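Local coordinates for putative major capsid protein (Cafeteriavirus-dependent mavirus, PDB 6G44), which probably builds most of the virophage capsid as a double jelly-roll major capsid protein that assembles as trimers, at residues C[57-62]-C[262-267]; C[84-89]-C[255-260]; C[338-343]-C[469-474]; C[441-446]-C[491-496]. All blocks are in the same frame, centred on the assembly; numbering follows the deposited sequence. Where two conformers were deposited one is given.

Contact 1: residues C[57-62]-C[262-267]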
loop_
_atom_site.group_PDB
_atom_site.type_symbol
_atom_site.label_atom_id
_atom_site.label_comp_id
_atom_site.label_asym_id
_atom_site.label_seq_id
_atom_site.Cartn_x
_atom_site.Cartn_y
_atom_site.Cartn_z
ATOM N N GLY C 57 -26.322 6.767 27.737
ATOM C CA GLY C 57 -27.422 5.953 28.241
ATOM C C GLY C 57 -27.780 4.825 27.325
ATOM O O GLY C 57 -27.235 4.704 26.222
ATOM N N GLN C 58 -28.703 3.991 27.775
ATOM C CA GLN C 58 -29.121 2.853 26.951
ATOM C C GLN C 58 -29.848 3.319 25.688
ATOM O O GLN C 58 -30.682 4.225 25.730
ATOM C CB GLN C 58 -29.996 1.898 27.748
ATOM C CG GLN C 58 -30.201 0.542 27.064
ATOM C CD GLN C 58 -31.186 -0.338 27.787
ATOM O OE1 GLN C 58 -32.375 -0.077 27.743
ATOM N NE2 GLN C 58 -30.702 -1.401 28.413
ATOM N N ILE C 59 -29.511 2.701 24.544
ATOM C CA ILE C 59 -30.127 2.984 23.259
ATOM C C ILE C 59 -30.558 1.656 22.672
ATOM O O ILE C 59 -29.783 0.730 22.666
ATOM C CB ILE C 59 -29.109 3.660 22.306
ATOM C CG1 ILE C 59 -28.663 5.025 22.868
ATOM C CG2 ILE C 59 -29.705 3.807 20.897
ATOM C CD1 ILE C 59 -27.276 5.460 22.377
ATOM N N THR C 60 -31.823 1.552 22.254
ATOM C CA THR C 60 -32.372 0.318 21.731
ATOM C C THR C 60 -32.969 0.517 20.356
ATOM O O THR C 60 -33.791 1.420 20.123
ATOM C CB THR C 60 -33.455 -0.240 22.676
ATOM O OG1 THR C 60 -32.842 -0.596 23.913
ATOM C CG2 THR C 60 -34.118 -1.478 22.064
ATOM N N PHE C 61 -32.544 -0.357 19.439
ATOM C CA PHE C 61 -33.192 -0.503 18.141
ATOM C C PHE C 61 -34.026 -1.770 18.177
ATOM O O PHE C 61 -33.571 -2.820 18.639
ATOM C CB PHE C 61 -32.156 -0.572 16.997
ATOM C CG PHE C 61 -31.277 0.631 16.927
ATOM C CD1 PHE C 61 -31.675 1.777 16.281
ATOM C CD2 PHE C 61 -30.053 0.630 17.590
ATOM C CE1 PHE C 61 -30.882 2.897 16.266
ATOM C CE2 PHE C 61 -29.259 1.747 17.581
ATOM C CZ PHE C 61 -29.669 2.884 16.915
ATOM N N ASN C 62 -35.275 -1.664 17.708
ATOM C CA ASN C 62 -36.186 -2.821 17.708
ATOM C C ASN C 62 -36.922 -2.733 16.398
ATOM O O ASN C 62 -37.821 -1.928 16.224
ATOM C CB ASN C 62 -37.131 -2.755 18.920
ATOM C CG ASN C 62 -38.057 -3.947 19.010
ATOM O OD1 ASN C 62 -38.393 -4.565 18.016
ATOM N ND2 ASN C 62 -38.485 -4.271 20.230
ATOM N N THR C 262 -23.832 17.628 22.700
ATOM C CA THR C 262 -25.245 17.985 22.593
ATOM C C THR C 262 -25.794 17.545 21.257
ATOM O O THR C 262 -25.043 17.292 20.302
ATOM C CB THR C 262 -25.470 19.500 22.785
ATOM O OG1 THR C 262 -24.811 20.255 21.754
ATOM C CG2 THR C 262 -24.997 19.949 24.167
ATOM N N GLY C 263 -27.111 17.482 21.160
ATOM C CA GLY C 263 -27.780 17.178 19.919
ATOM C C GLY C 263 -27.490 15.778 19.403
ATOM O O GLY C 263 -27.615 15.543 18.202
ATOM N N PHE C 264 -27.122 14.873 20.291
ATOM C CA PHE C 264 -26.779 13.485 19.883
ATOM C C PHE C 264 -27.946 12.764 19.216
ATOM O O PHE C 264 -29.073 12.769 19.720
ATOM C CB PHE C 264 -26.249 12.696 21.057
ATOM C CG PHE C 264 -25.803 11.314 20.701
ATOM C CD1 PHE C 264 -24.523 11.117 20.226
ATOM C CD2 PHE C 264 -26.638 10.240 20.824
ATOM C CE1 PHE C 264 -24.095 9.835 19.891
ATOM C CE2 PHE C 264 -26.219 8.958 20.491
ATOM C CZ PHE C 264 -24.945 8.769 19.998
ATOM N N LYS C 265 -27.666 12.181 18.044
ATOM C CA LYS C 265 -28.597 11.336 17.330
ATOM C C LYS C 265 -27.861 10.085 16.863
ATOM O O LYS C 265 -26.646 10.127 16.631
ATOM C CB LYS C 265 -29.162 12.055 16.119
ATOM C CG LYS C 265 -29.975 13.299 16.458
ATOM C CD LYS C 265 -31.273 12.944 17.150
ATOM C CE LYS C 265 -32.151 14.163 17.431
ATOM N NZ LYS C 265 -33.274 13.774 18.351
ATOM N N ILE C 266 -28.591 8.988 16.760
ATOM C CA ILE C 266 -28.041 7.718 16.308
ATOM C C ILE C 266 -29.091 6.939 15.538
ATOM O O ILE C 266 -30.265 6.889 15.946
ATOM C CB ILE C 266 -27.448 6.909 17.477
ATOM C CG1 ILE C 266 -26.690 5.651 16.976
ATOM C CG2 ILE C 266 -28.513 6.557 18.507
ATOM C CD1 ILE C 266 -25.972 4.902 18.070
ATOM N N ASN C 267 -28.688 6.390 14.389
ATOM C CA ASN C 267 -29.521 5.484 13.597
ATOM C C ASN C 267 -28.712 4.239 13.256
ATOM O O ASN C 267 -27.488 4.314 13.181
ATOM C CB ASN C 267 -29.966 6.177 12.310
ATOM C CG ASN C 267 -30.896 7.353 12.558
ATOM O OD1 ASN C 267 -31.522 7.454 13.608
ATOM N ND2 ASN C 267 -31.030 8.218 11.572
#
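Ile59 meets Phe264 and Ile266 with two different branches. Its CG2 methyl touches the CG2 methyl of Ile266 at 3.8 Å, while its CD1 reaches CE2 of the Phe264 ring, 4.1 Å away, from an oblique direction. The fork follows from chi1 of -63°, which sets CG2 opposite the backbone N and sends CG1, with CD1 at its end, out on the other branch. Two residues further along the strand, Phe61 advances with the outer part of its ring: CZ lies 4.1 Å from Ile266 CG1, and CE1 is 4.1 Å from the carbonyl O of Ile266, which sits at the ring edge near its plane. The same CE1 comes within 3.9 Å of the Asn267 carbonyl C, so the ring packs on main chain as well as side chain.

The four apolar residues are buried, and the strand axes approach to 9.1 Å at an angle of 31°, too far apart for direct backbone pairing. Strand 58-66 is instead held by backbone bonds to strand 222-235, while Val77 of strand 74-84 backs both Phe264 and Ile266. Pro52 lies against Ile59, and Phe236 meets the ring of Phe264. Such apolar packing between strands that are not paired is characteristic of the interior of a jelly-roll β-barrel.

Contact 2: residues C[84-89]-C[255-260]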
loop_
_atom_site.group_PDB
_atom_site.type_symbol
_atom_site.label_atom_id
_atom_site.label_comp_id
_atom_site.label_asym_id
_atom_site.label_seq_id
_atom_site.Cartn_x
_atom_site.Cartn_y
_atom_site.Cartn_z
ATOM N N LYS C 84 -14.080 23.596 25.440
ATOM C CA LYS C 84 -13.779 24.810 26.211
ATOM C C LYS C 84 -12.386 24.765 26.813
ATOM O O LYS C 84 -11.765 23.697 26.917
ATOM C CB LYS C 84 -14.805 24.983 27.338
ATOM C CG LYS C 84 -16.242 25.033 26.855
ATOM C CD LYS C 84 -17.206 25.126 28.038
ATOM C CE LYS C 84 -18.595 24.661 27.664
ATOM N NZ LYS C 84 -19.402 24.249 28.858
ATOM N N ASN C 85 -11.919 25.953 27.229
ATOM C CA ASN C 85 -10.613 26.161 27.912
ATOM C C ASN C 85 -9.439 26.251 26.932
ATOM O O ASN C 85 -8.290 26.049 27.325
ATOM C CB ASN C 85 -10.303 25.109 29.000
ATOM C CG ASN C 85 -11.389 24.999 30.058
ATOM O OD1 ASN C 85 -12.185 25.934 30.255
ATOM N ND2 ASN C 85 -11.448 23.849 30.718
ATOM N N ILE C 86 -9.726 26.617 25.683
ATOM C CA ILE C 86 -8.702 26.809 24.667
ATOM C C ILE C 86 -8.159 28.222 24.764
ATOM O O ILE C 86 -8.918 29.175 24.693
ATOM C CB ILE C 86 -9.270 26.595 23.248
ATOM C CG1 ILE C 86 -9.936 25.216 23.117
ATOM C CG2 ILE C 86 -8.170 26.746 22.198
ATOM C CD1 ILE C 86 -10.747 25.079 21.853
ATOM N N LEU C 87 -6.838 28.346 24.873
ATOM C CA LEU C 87 -6.185 29.669 24.918
ATOM C C LEU C 87 -6.708 30.557 23.800
ATOM O O LEU C 87 -6.837 30.138 22.649
ATOM C CB LEU C 87 -4.662 29.529 24.820
ATOM C CG LEU C 87 -3.860 30.825 25.048
ATOM C CD1 LEU C 87 -3.894 31.233 26.510
ATOM C CD2 LEU C 87 -2.426 30.621 24.584
ATOM N N ALA C 88 -7.021 31.817 24.114
ATOM C CA ALA C 88 -7.533 32.727 23.115
ATOM C C ALA C 88 -6.541 32.881 21.968
ATOM O O ALA C 88 -5.342 32.789 22.176
ATOM C CB ALA C 88 -7.824 34.088 23.750
ATOM N N ASP C 89 -7.067 33.100 20.766
ATOM C CA ASP C 89 -6.264 33.270 19.534
ATOM C C ASP C 89 -5.568 31.988 19.056
ATOM O O ASP C 89 -4.611 32.055 18.296
ATOM C CB ASP C 89 -5.244 34.431 19.642
ATOM C CG ASP C 89 -5.905 35.753 20.004
ATOM O OD1 ASP C 89 -6.899 36.121 19.328
ATOM O OD2 ASP C 89 -5.439 36.412 20.964
ATOM N N ALA C 255 -6.433 22.815 33.783
ATOM C CA ALA C 255 -5.508 21.693 33.591
ATOM C C ALA C 255 -5.849 20.813 32.384
ATOM O O ALA C 255 -4.972 20.108 31.877
ATOM C CB ALA C 255 -5.448 20.845 34.842
ATOM N N ASP C 256 -7.105 20.837 31.933
ATOM C CA ASP C 256 -7.529 20.059 30.745
ATOM C C ASP C 256 -8.700 20.793 30.093
ATOM O O ASP C 256 -9.303 21.711 30.652
ATOM C CB ASP C 256 -7.918 18.598 31.124
ATOM C CG ASP C 256 -7.721 17.543 29.958
ATOM O OD1 ASP C 256 -7.403 17.914 28.781
ATOM O OD2 ASP C 256 -7.919 16.315 30.252
ATOM N N PHE C 257 -9.022 20.369 28.884
ATOM C CA PHE C 257 -10.170 20.886 28.169
ATOM C C PHE C 257 -11.432 20.341 28.789
ATOM O O PHE C 257 -11.413 19.289 29.383
ATOM C CB PHE C 257 -10.050 20.512 26.685
ATOM C CG PHE C 257 -8.775 21.001 26.087
ATOM C CD1 PHE C 257 -8.637 22.343 25.726
ATOM C CD2 PHE C 257 -7.664 20.166 25.976
ATOM C CE1 PHE C 257 -7.444 22.826 25.230
ATOM C CE2 PHE C 257 -6.455 20.662 25.495
ATOM C CZ PHE C 257 -6.353 21.985 25.125
ATOM N N GLU C 258 -12.513 21.098 28.665
ATOM C CA GLU C 258 -13.838 20.648 29.088
ATOM C C GLU C 258 -14.658 20.540 27.825
ATOM O O GLU C 258 -14.737 21.495 27.063
ATOM C CB GLU C 258 -14.443 21.696 30.021
ATOM C CG GLU C 258 -15.853 21.403 30.501
ATOM C CD GLU C 258 -16.434 22.497 31.393
ATOM O OE1 GLU C 258 -15.681 23.328 31.942
ATOM O OE2 GLU C 258 -17.671 22.520 31.540
ATOM N N VAL C 259 -15.236 19.363 27.590
ATOM C CA VAL C 259 -15.942 19.091 26.339
ATOM C C VAL C 259 -17.321 18.590 26.678
ATOM O O VAL C 259 -17.479 17.763 27.590
ATOM C CB VAL C 259 -15.176 18.049 25.490
ATOM C CG1 VAL C 259 -15.912 17.791 24.189
ATOM C CG2 VAL C 259 -13.749 18.524 25.242
ATOM N N ASP C 260 -18.322 19.105 25.968
ATOM C CA ASP C 260 -19.735 18.725 26.131
ATOM C C ASP C 260 -20.318 18.242 24.810
ATOM O O ASP C 260 -20.095 18.906 23.816
ATOM C CB ASP C 260 -20.534 19.955 26.573
ATOM C CG ASP C 260 -20.154 20.432 27.962
ATOM O OD1 ASP C 260 -20.011 19.584 28.857
ATOM O OD2 ASP C 260 -20.019 21.651 28.152
HETATM O O HOH W 1 -14.859 25.824 31.080
#
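Lys84 and Glu258 form an antiparallel hydrogen-bonded pair whose two backbone bonds are unequal. Lys84 N donates to Glu258 O at 2.7 Å; the return bond, from Glu258 N to Lys84 O, is longer at 3.2 Å. Lys84 O also receives the CA-H of Phe257 and lies at the edge of the Phe257 ring, in its plane.

The lysine chain runs extended beyond CG and, in the conformer given for Asp260, brings NZ to Asp260 OD2 at 2.8 Å in a salt bridge met almost head-on to the carboxylate C-O bond. A second, long ion pair of 3.6 Å runs from Lys84 NZ to Glu258 OE2. The other oxygen of Glu258, OE1, accepts from a water that also donates to Asn85 OD1. The opposite end of this amide is bound too: Asn85 ND2 gives a nearly straight bond of 3.0 Å to Asp256 O, lying in the amide plane as well as in the carbonyl plane. Asp256 OD1 takes a weak bond from Phe257 N, and its OD2 is bound by Lys347 N.

The apolar part of the contact is Ile86 CG1 packed on Phe257 CE1. The whole lies where strand 74-84 ends and strand 258-273 begins, with Ile86 resting on Val196 of strand 195-205 and Phe257 touching Val248 and Leu250 of neighbouring loops.

Contact 3: residues C[338-343]-C[469-474]. With SO4 (sulfate ion), chain B.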
loop_
_atom_site.group_PDB
_atom_site.type_symbol
_atom_site.label_atom_id
_atom_site.label_comp_id
_atom_site.label_asym_id
_atom_site.label_seq_id
_atom_site.Cartn_x
_atom_site.Cartn_y
_atom_site.Cartn_z
ATOM N N MET C 338 -1.809 -7.573 27.228
ATOM C CA MET C 338 -1.535 -6.150 27.226
ATOM C C MET C 338 -1.526 -5.655 28.657
ATOM O O MET C 338 -2.226 -6.220 29.498
ATOM C CB MET C 338 -2.531 -5.392 26.332
ATOM C CG MET C 338 -3.889 -5.038 26.846
ATOM S SD MET C 338 -4.763 -3.942 25.655
ATOM C CE MET C 338 -5.378 -5.149 24.528
ATOM N N VAL C 339 -0.751 -4.616 28.916
ATOM C CA VAL C 339 -0.675 -3.978 30.227
ATOM C C VAL C 339 -1.111 -2.534 30.050
ATOM O O VAL C 339 -0.411 -1.764 29.402
ATOM C CB VAL C 339 0.745 -4.081 30.789
ATOM C CG1 VAL C 339 0.828 -3.362 32.146
ATOM C CG2 VAL C 339 1.184 -5.529 30.931
ATOM N N SER C 340 -2.268 -2.155 30.612
ATOM C CA SER C 340 -2.906 -0.862 30.351
ATOM C C SER C 340 -2.742 0.080 31.535
ATOM O O SER C 340 -2.849 -0.359 32.689
ATOM C CB SER C 340 -4.409 -1.034 30.050
ATOM O OG SER C 340 -4.636 -1.619 28.772
ATOM N N GLN C 341 -2.513 1.362 31.252
ATOM C CA GLN C 341 -2.568 2.397 32.289
ATOM C C GLN C 341 -4.027 2.467 32.721
ATOM O O GLN C 341 -4.920 2.677 31.896
ATOM C CB GLN C 341 -2.094 3.720 31.697
ATOM C CG GLN C 341 -2.086 4.887 32.671
ATOM C CD GLN C 341 -1.728 6.155 31.951
ATOM O OE1 GLN C 341 -2.529 6.679 31.173
ATOM N NE2 GLN C 341 -0.491 6.611 32.138
ATOM N N GLU C 342 -4.306 2.259 34.011
ATOM C CA GLU C 342 -5.703 2.181 34.454
ATOM C C GLU C 342 -6.451 3.510 34.360
ATOM O O GLU C 342 -7.619 3.522 33.980
ATOM C CB GLU C 342 -5.806 1.571 35.863
ATOM C CG GLU C 342 -5.690 0.055 35.820
ATOM C CD GLU C 342 -5.885 -0.624 37.163
ATOM O OE1 GLU C 342 -6.998 -1.090 37.457
ATOM O OE2 GLU C 342 -4.909 -0.726 37.918
ATOM N N THR C 343 -5.783 4.604 34.699
ATOM C CA THR C 343 -6.417 5.915 34.762
ATOM C C THR C 343 -5.712 6.925 33.862
ATOM O O THR C 343 -4.580 7.326 34.139
ATOM C CB THR C 343 -6.436 6.421 36.227
ATOM O OG1 THR C 343 -7.017 5.404 37.051
ATOM C CG2 THR C 343 -7.256 7.718 36.354
ATOM N N LYS C 469 -2.643 -2.404 34.741
ATOM C CA LYS C 469 -3.392 -3.649 34.765
ATOM C C LYS C 469 -2.926 -4.574 33.639
ATOM O O LYS C 469 -3.036 -4.234 32.463
ATOM C CB LYS C 469 -4.877 -3.374 34.634
ATOM C CG LYS C 469 -5.754 -4.605 34.678
ATOM C CD LYS C 469 -7.215 -4.277 34.407
ATOM C CE LYS C 469 -7.888 -3.654 35.608
ATOM N NZ LYS C 469 -9.361 -3.566 35.419
ATOM N N LEU C 470 -2.437 -5.741 34.015
ATOM C CA LEU C 470 -2.141 -6.840 33.074
ATOM C C LEU C 470 -3.458 -7.523 32.738
ATOM O O LEU C 470 -4.198 -7.927 33.637
ATOM C CB LEU C 470 -1.155 -7.838 33.693
ATOM C CG LEU C 470 -0.979 -9.185 32.996
ATOM C CD1 LEU C 470 -0.522 -9.042 31.539
ATOM C CD2 LEU C 470 -0.033 -10.104 33.736
ATOM N N GLU C 471 -3.779 -7.642 31.450
ATOM C CA GLU C 471 -4.977 -8.324 30.991
ATOM C C GLU C 471 -4.570 -9.388 29.990
ATOM O O GLU C 471 -3.706 -9.141 29.124
ATOM C CB GLU C 471 -5.939 -7.360 30.318
ATOM C CG GLU C 471 -6.565 -6.325 31.252
ATOM C CD GLU C 471 -7.535 -5.409 30.517
ATOM O OE1 GLU C 471 -7.046 -4.666 29.638
ATOM O OE2 GLU C 471 -8.772 -5.433 30.798
ATOM N N VAL C 472 -5.177 -10.562 30.112
ATOM C CA VAL C 472 -4.991 -11.677 29.185
ATOM C C VAL C 472 -6.355 -11.980 28.601
ATOM O O VAL C 472 -7.296 -12.302 29.336
ATOM C CB VAL C 472 -4.383 -12.921 29.857
ATOM C CG1 VAL C 472 -4.194 -14.047 28.843
ATOM C CG2 VAL C 472 -3.078 -12.521 30.527
ATOM N N PHE C 473 -6.466 -11.831 27.281
ATOM C CA PHE C 473 -7.705 -12.115 26.575
ATOM C C PHE C 473 -7.582 -13.406 25.810
ATOM O O PHE C 473 -6.496 -13.750 25.353
ATOM C CB PHE C 473 -8.023 -11.023 25.569
ATOM C CG PHE C 473 -8.251 -9.686 26.187
ATOM C CD1 PHE C 473 -7.190 -8.817 26.381
ATOM C CD2 PHE C 473 -9.520 -9.291 26.584
ATOM C CE1 PHE C 473 -7.381 -7.562 26.942
ATOM C CE2 PHE C 473 -9.706 -8.032 27.181
ATOM C CZ PHE C 473 -8.635 -7.179 27.344
ATOM N N SER C 474 -8.687 -14.136 25.686
ATOM C CA SER C 474 -8.766 -15.276 24.763
ATOM C C SER C 474 -9.591 -14.892 23.559
ATOM O O SER C 474 -10.553 -14.139 23.685
ATOM C CB SER C 474 -9.377 -16.506 25.402
ATOM O OG SER C 474 -10.671 -16.220 25.858
HETATM S S SO4 B . -3.949 5.662 39.435
HETATM O O1 SO4 B . -2.606 5.738 38.866
HETATM O O2 SO4 B . -3.885 5.255 40.857
HETATM O O3 SO4 B . -4.773 4.657 38.705
HETATM O O4 SO4 B . -4.572 6.996 39.290
HETATM O O HOH W 2 -4.677 -4.186 29.704
#
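Strands 338-341 and 469-474 run antiparallel, their axes 4.7 Å apart at 142°, joined by four backbone bonds in the hydrogen-bonded pairs Met338-Glu471 and Ser340-Lys469, with Val339-Leu470 as the non-hydrogen-bonded pair between them.

The side chains part to two faces. On one, Val339 CG2 meets Leu470 CD1 at 4.0 Å; the CA-H of this valine points at Lys469 O, 3.3 Å from Val339 CA. On the other, Met338 carries CG between its backbone N and carbonyl carbon (chi1 81°) and bends at chi3, which brings its CE methyl obliquely to within 4.0 Å of Phe473 CE1. Beside it, a water lies between Ser340 OG and Glu471 OE1, but its link to the carboxylate is doubtful because the modelled approach is too short for an ordinary hydrogen bond. Ser340 OG is bonded to Lys128 NZ as well. In the conformer given, Glu342 crosses Lys469 at about a right angle, its CG against Lys469 CB at 3.7 Å and its OE1 3.3 Å from Lys469 CE; the ion pair from OE1 to Lys469 NZ is long. Thr343 OG1 donates to a sulfate, probably from the crystallisation liquor, which His467 ND1 binds too.

In the second jelly roll of the double jelly-roll fold, strand 286-305 flanks strand 464-482 beside this pairing. Helix 123-130 covers Met338 and Phe473 with Leu129, and strand 319-328 receives Leu470 on the face shared with Val339.

Contact 4: residues C[441-446]-C[491-496]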
loop_
_atom_site.group_PDB
_atom_site.type_symbol
_atom_site.label_atom_id
_atom_site.label_comp_id
_atom_site.label_asym_id
_atom_site.label_seq_id
_atom_site.Cartn_x
_atom_site.Cartn_y
_atom_site.Cartn_z
ATOM N N MET C 441 -4.153 -28.165 21.720
ATOM C CA MET C 441 -4.342 -27.685 20.354
ATOM C C MET C 441 -5.569 -26.774 20.328
ATOM O O MET C 441 -6.530 -27.016 21.052
ATOM C CB MET C 441 -4.611 -28.863 19.426
ATOM C CG MET C 441 -3.464 -29.855 19.331
ATOM S SD MET C 441 -3.802 -31.261 18.278
ATOM C CE MET C 441 -3.748 -30.504 16.666
ATOM N N ALA C 442 -5.557 -25.757 19.466
ATOM C CA ALA C 442 -6.696 -24.876 19.300
ATOM C C ALA C 442 -7.950 -25.697 19.034
ATOM O O ALA C 442 -7.941 -26.604 18.189
ATOM C CB ALA C 442 -6.451 -23.915 18.151
ATOM N N ASN C 443 -9.008 -25.388 19.781
ATOM C CA ASN C 443 -10.336 -26.042 19.665
ATOM C C ASN C 443 -10.418 -27.410 20.341
ATOM O O ASN C 443 -11.439 -28.092 20.245
ATOM C CB ASN C 443 -10.818 -26.117 18.207
ATOM C CG ASN C 443 -11.013 -24.752 17.613
ATOM O OD1 ASN C 443 -11.432 -23.850 18.313
ATOM N ND2 ASN C 443 -10.664 -24.576 16.330
ATOM N N ALA C 444 -9.386 -27.814 21.060
ATOM C CA ALA C 444 -9.479 -29.069 21.823
ATOM C C ALA C 444 -10.373 -28.859 23.033
ATOM O O ALA C 444 -10.252 -27.863 23.748
ATOM C CB ALA C 444 -8.116 -29.518 22.286
ATOM N N ASN C 445 -11.239 -29.842 23.298
ATOM C CA ASN C 445 -12.057 -29.813 24.514
ATOM C C ASN C 445 -11.284 -30.353 25.722
ATOM O O ASN C 445 -11.751 -31.218 26.460
ATOM C CB ASN C 445 -13.358 -30.591 24.310
ATOM C CG ASN C 445 -14.339 -30.363 25.438
ATOM O OD1 ASN C 445 -14.248 -29.373 26.163
ATOM N ND2 ASN C 445 -15.276 -31.292 25.603
ATOM N N LYS C 446 -10.092 -29.825 25.939
ATOM C CA LYS C 446 -9.208 -30.265 26.996
ATOM C C LYS C 446 -9.088 -29.095 27.957
ATOM O O LYS C 446 -8.809 -27.963 27.521
ATOM C CB LYS C 446 -7.835 -30.605 26.435
ATOM C CG LYS C 446 -6.831 -30.990 27.509
ATOM C CD LYS C 446 -5.432 -31.243 26.985
ATOM C CE LYS C 446 -4.447 -31.271 28.137
ATOM N NZ LYS C 446 -4.770 -32.355 29.127
ATOM N N ASP C 491 -22.225 -21.711 19.344
ATOM C CA ASP C 491 -21.457 -22.682 20.117
ATOM C C ASP C 491 -20.005 -22.645 19.691
ATOM O O ASP C 491 -19.690 -22.462 18.512
ATOM C CB ASP C 491 -21.952 -24.124 19.865
ATOM C CG ASP C 491 -23.159 -24.496 20.676
ATOM O OD1 ASP C 491 -23.102 -24.448 21.916
ATOM O OD2 ASP C 491 -24.176 -24.824 20.044
ATOM N N LEU C 492 -19.144 -22.916 20.655
ATOM C CA LEU C 492 -17.733 -23.122 20.388
ATOM C C LEU C 492 -17.538 -24.350 19.509
ATOM O O LEU C 492 -18.333 -25.293 19.561
ATOM C CB LEU C 492 -16.979 -23.314 21.703
ATOM C CG LEU C 492 -17.002 -22.172 22.703
ATOM C CD1 LEU C 492 -16.219 -22.570 23.950
ATOM C CD2 LEU C 492 -16.463 -20.863 22.108
ATOM N N THR C 493 -16.498 -24.330 18.686
ATOM C CA THR C 493 -16.149 -25.437 17.820
ATOM C C THR C 493 -15.128 -26.265 18.585
ATOM O O THR C 493 -13.936 -25.926 18.592
ATOM C CB THR C 493 -15.558 -24.923 16.482
ATOM O OG1 THR C 493 -14.455 -24.034 16.734
ATOM C CG2 THR C 493 -16.599 -24.175 15.693
ATOM N N LEU C 494 -15.594 -27.291 19.284
ATOM C CA LEU C 494 -14.744 -28.125 20.145
ATOM C C LEU C 494 -14.719 -29.583 19.701
ATOM O O LEU C 494 -15.752 -30.141 19.292
ATOM C CB LEU C 494 -15.219 -28.038 21.593
ATOM C CG LEU C 494 -15.214 -26.654 22.226
ATOM C CD1 LEU C 494 -15.794 -26.719 23.630
ATOM C CD2 LEU C 494 -13.816 -26.058 22.236
ATOM N N TYR C 495 -13.542 -30.195 19.803
ATOM C CA TYR C 495 -13.280 -31.553 19.365
ATOM C C TYR C 495 -12.318 -32.209 20.345
ATOM O O TYR C 495 -11.618 -31.527 21.089
ATOM C CB TYR C 495 -12.683 -31.572 17.940
ATOM C CG TYR C 495 -13.509 -30.757 16.994
ATOM C CD1 TYR C 495 -14.599 -31.302 16.326
ATOM C CD2 TYR C 495 -13.262 -29.397 16.863
ATOM C CE1 TYR C 495 -15.393 -30.483 15.506
ATOM C CE2 TYR C 495 -14.045 -28.591 16.080
ATOM C CZ TYR C 495 -15.101 -29.121 15.409
ATOM O OH TYR C 495 -15.841 -28.255 14.620
ATOM N N THR C 496 -12.261 -33.536 20.337
ATOM C CA THR C 496 -11.301 -34.205 21.187
ATOM C C THR C 496 -9.891 -34.004 20.631
ATOM O O THR C 496 -9.715 -33.884 19.406
ATOM C CB THR C 496 -11.551 -35.714 21.303
ATOM O OG1 THR C 496 -11.367 -36.330 20.026
ATOM C CG2 THR C 496 -12.971 -35.990 21.836
HETATM O O HOH W 3 -13.780 -23.197 20.124
#
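Two backbone bonds join Asn443 and Asn445 to Tyr495: Tyr495 N donates to Asn443 O at 3.0 Å, and Asn445 N donates to Tyr495 O at 2.8 Å. CA-H groups add to both acceptors, Leu494 CA lying 3.3 Å from Asn443 O and Ala444 CA equally near Tyr495 O. The result is a single bridge between Ala444 and Tyr495.

The amide of Asn443 is turned toward Thr493, with CG beside its own backbone N (chi1 -63°). Its OD1 takes a weak bond of 3.4 Å from Thr493 OG1. A water lies 3.0 Å from the same Asn443 OD1 and can donate to it, though it has other acceptors to serve; this water also receives a weak bond from Thr493 N. Asn443 ND2 is taken up by Asp477 OD2, so both ends of this buried amide have partners. Asn443 CB presses on Thr493 O at 3.1 Å.

A type II β turn from Met441 to Ala444, closed by Ala444 N to Met441 O, places Asn443 with positive phi at its third position, and Asn445 centres an inverse γ turn directly after it. On the facing segment Thr496 is the N-cap of helix 497-501, its OG1 bonded to Gln499 N.

Outward, Leu494 lays CD2 against Asn443 O at 3.7 Å, while its CB approaches Asn445 CB. Helix 497-501 supplies Leu500, which touches Ala444 and Tyr495. Ser33 of a second subunit bonds to Ala442 O and Ile31 of that subunit packs on Thr493 and Tyr495, while Thr13 of the third subunit touches Tyr495.

From the N terminus, strand 58-66 opens contact 1 and residues 84-89, just past strand 74-84, open contact 2. Strand 258-273 closes both, contact 2 first, so contact 2 is nested within the loop of contact 1; the two reach one sheet although their centres lie 27 Å apart. The chain then enters the second jelly roll, where 338-343 opens contact 3 and 441-446 opens contact 4 before 469-474 and 491-496 close them in turn, so these two loops cross. Neighbouring strands 464-482 and 488-492 connect them. Contacts 2 and 4 lie on opposite sides of the chain's centre, and of the four, contact 4 alone meets other subunits of the trimer.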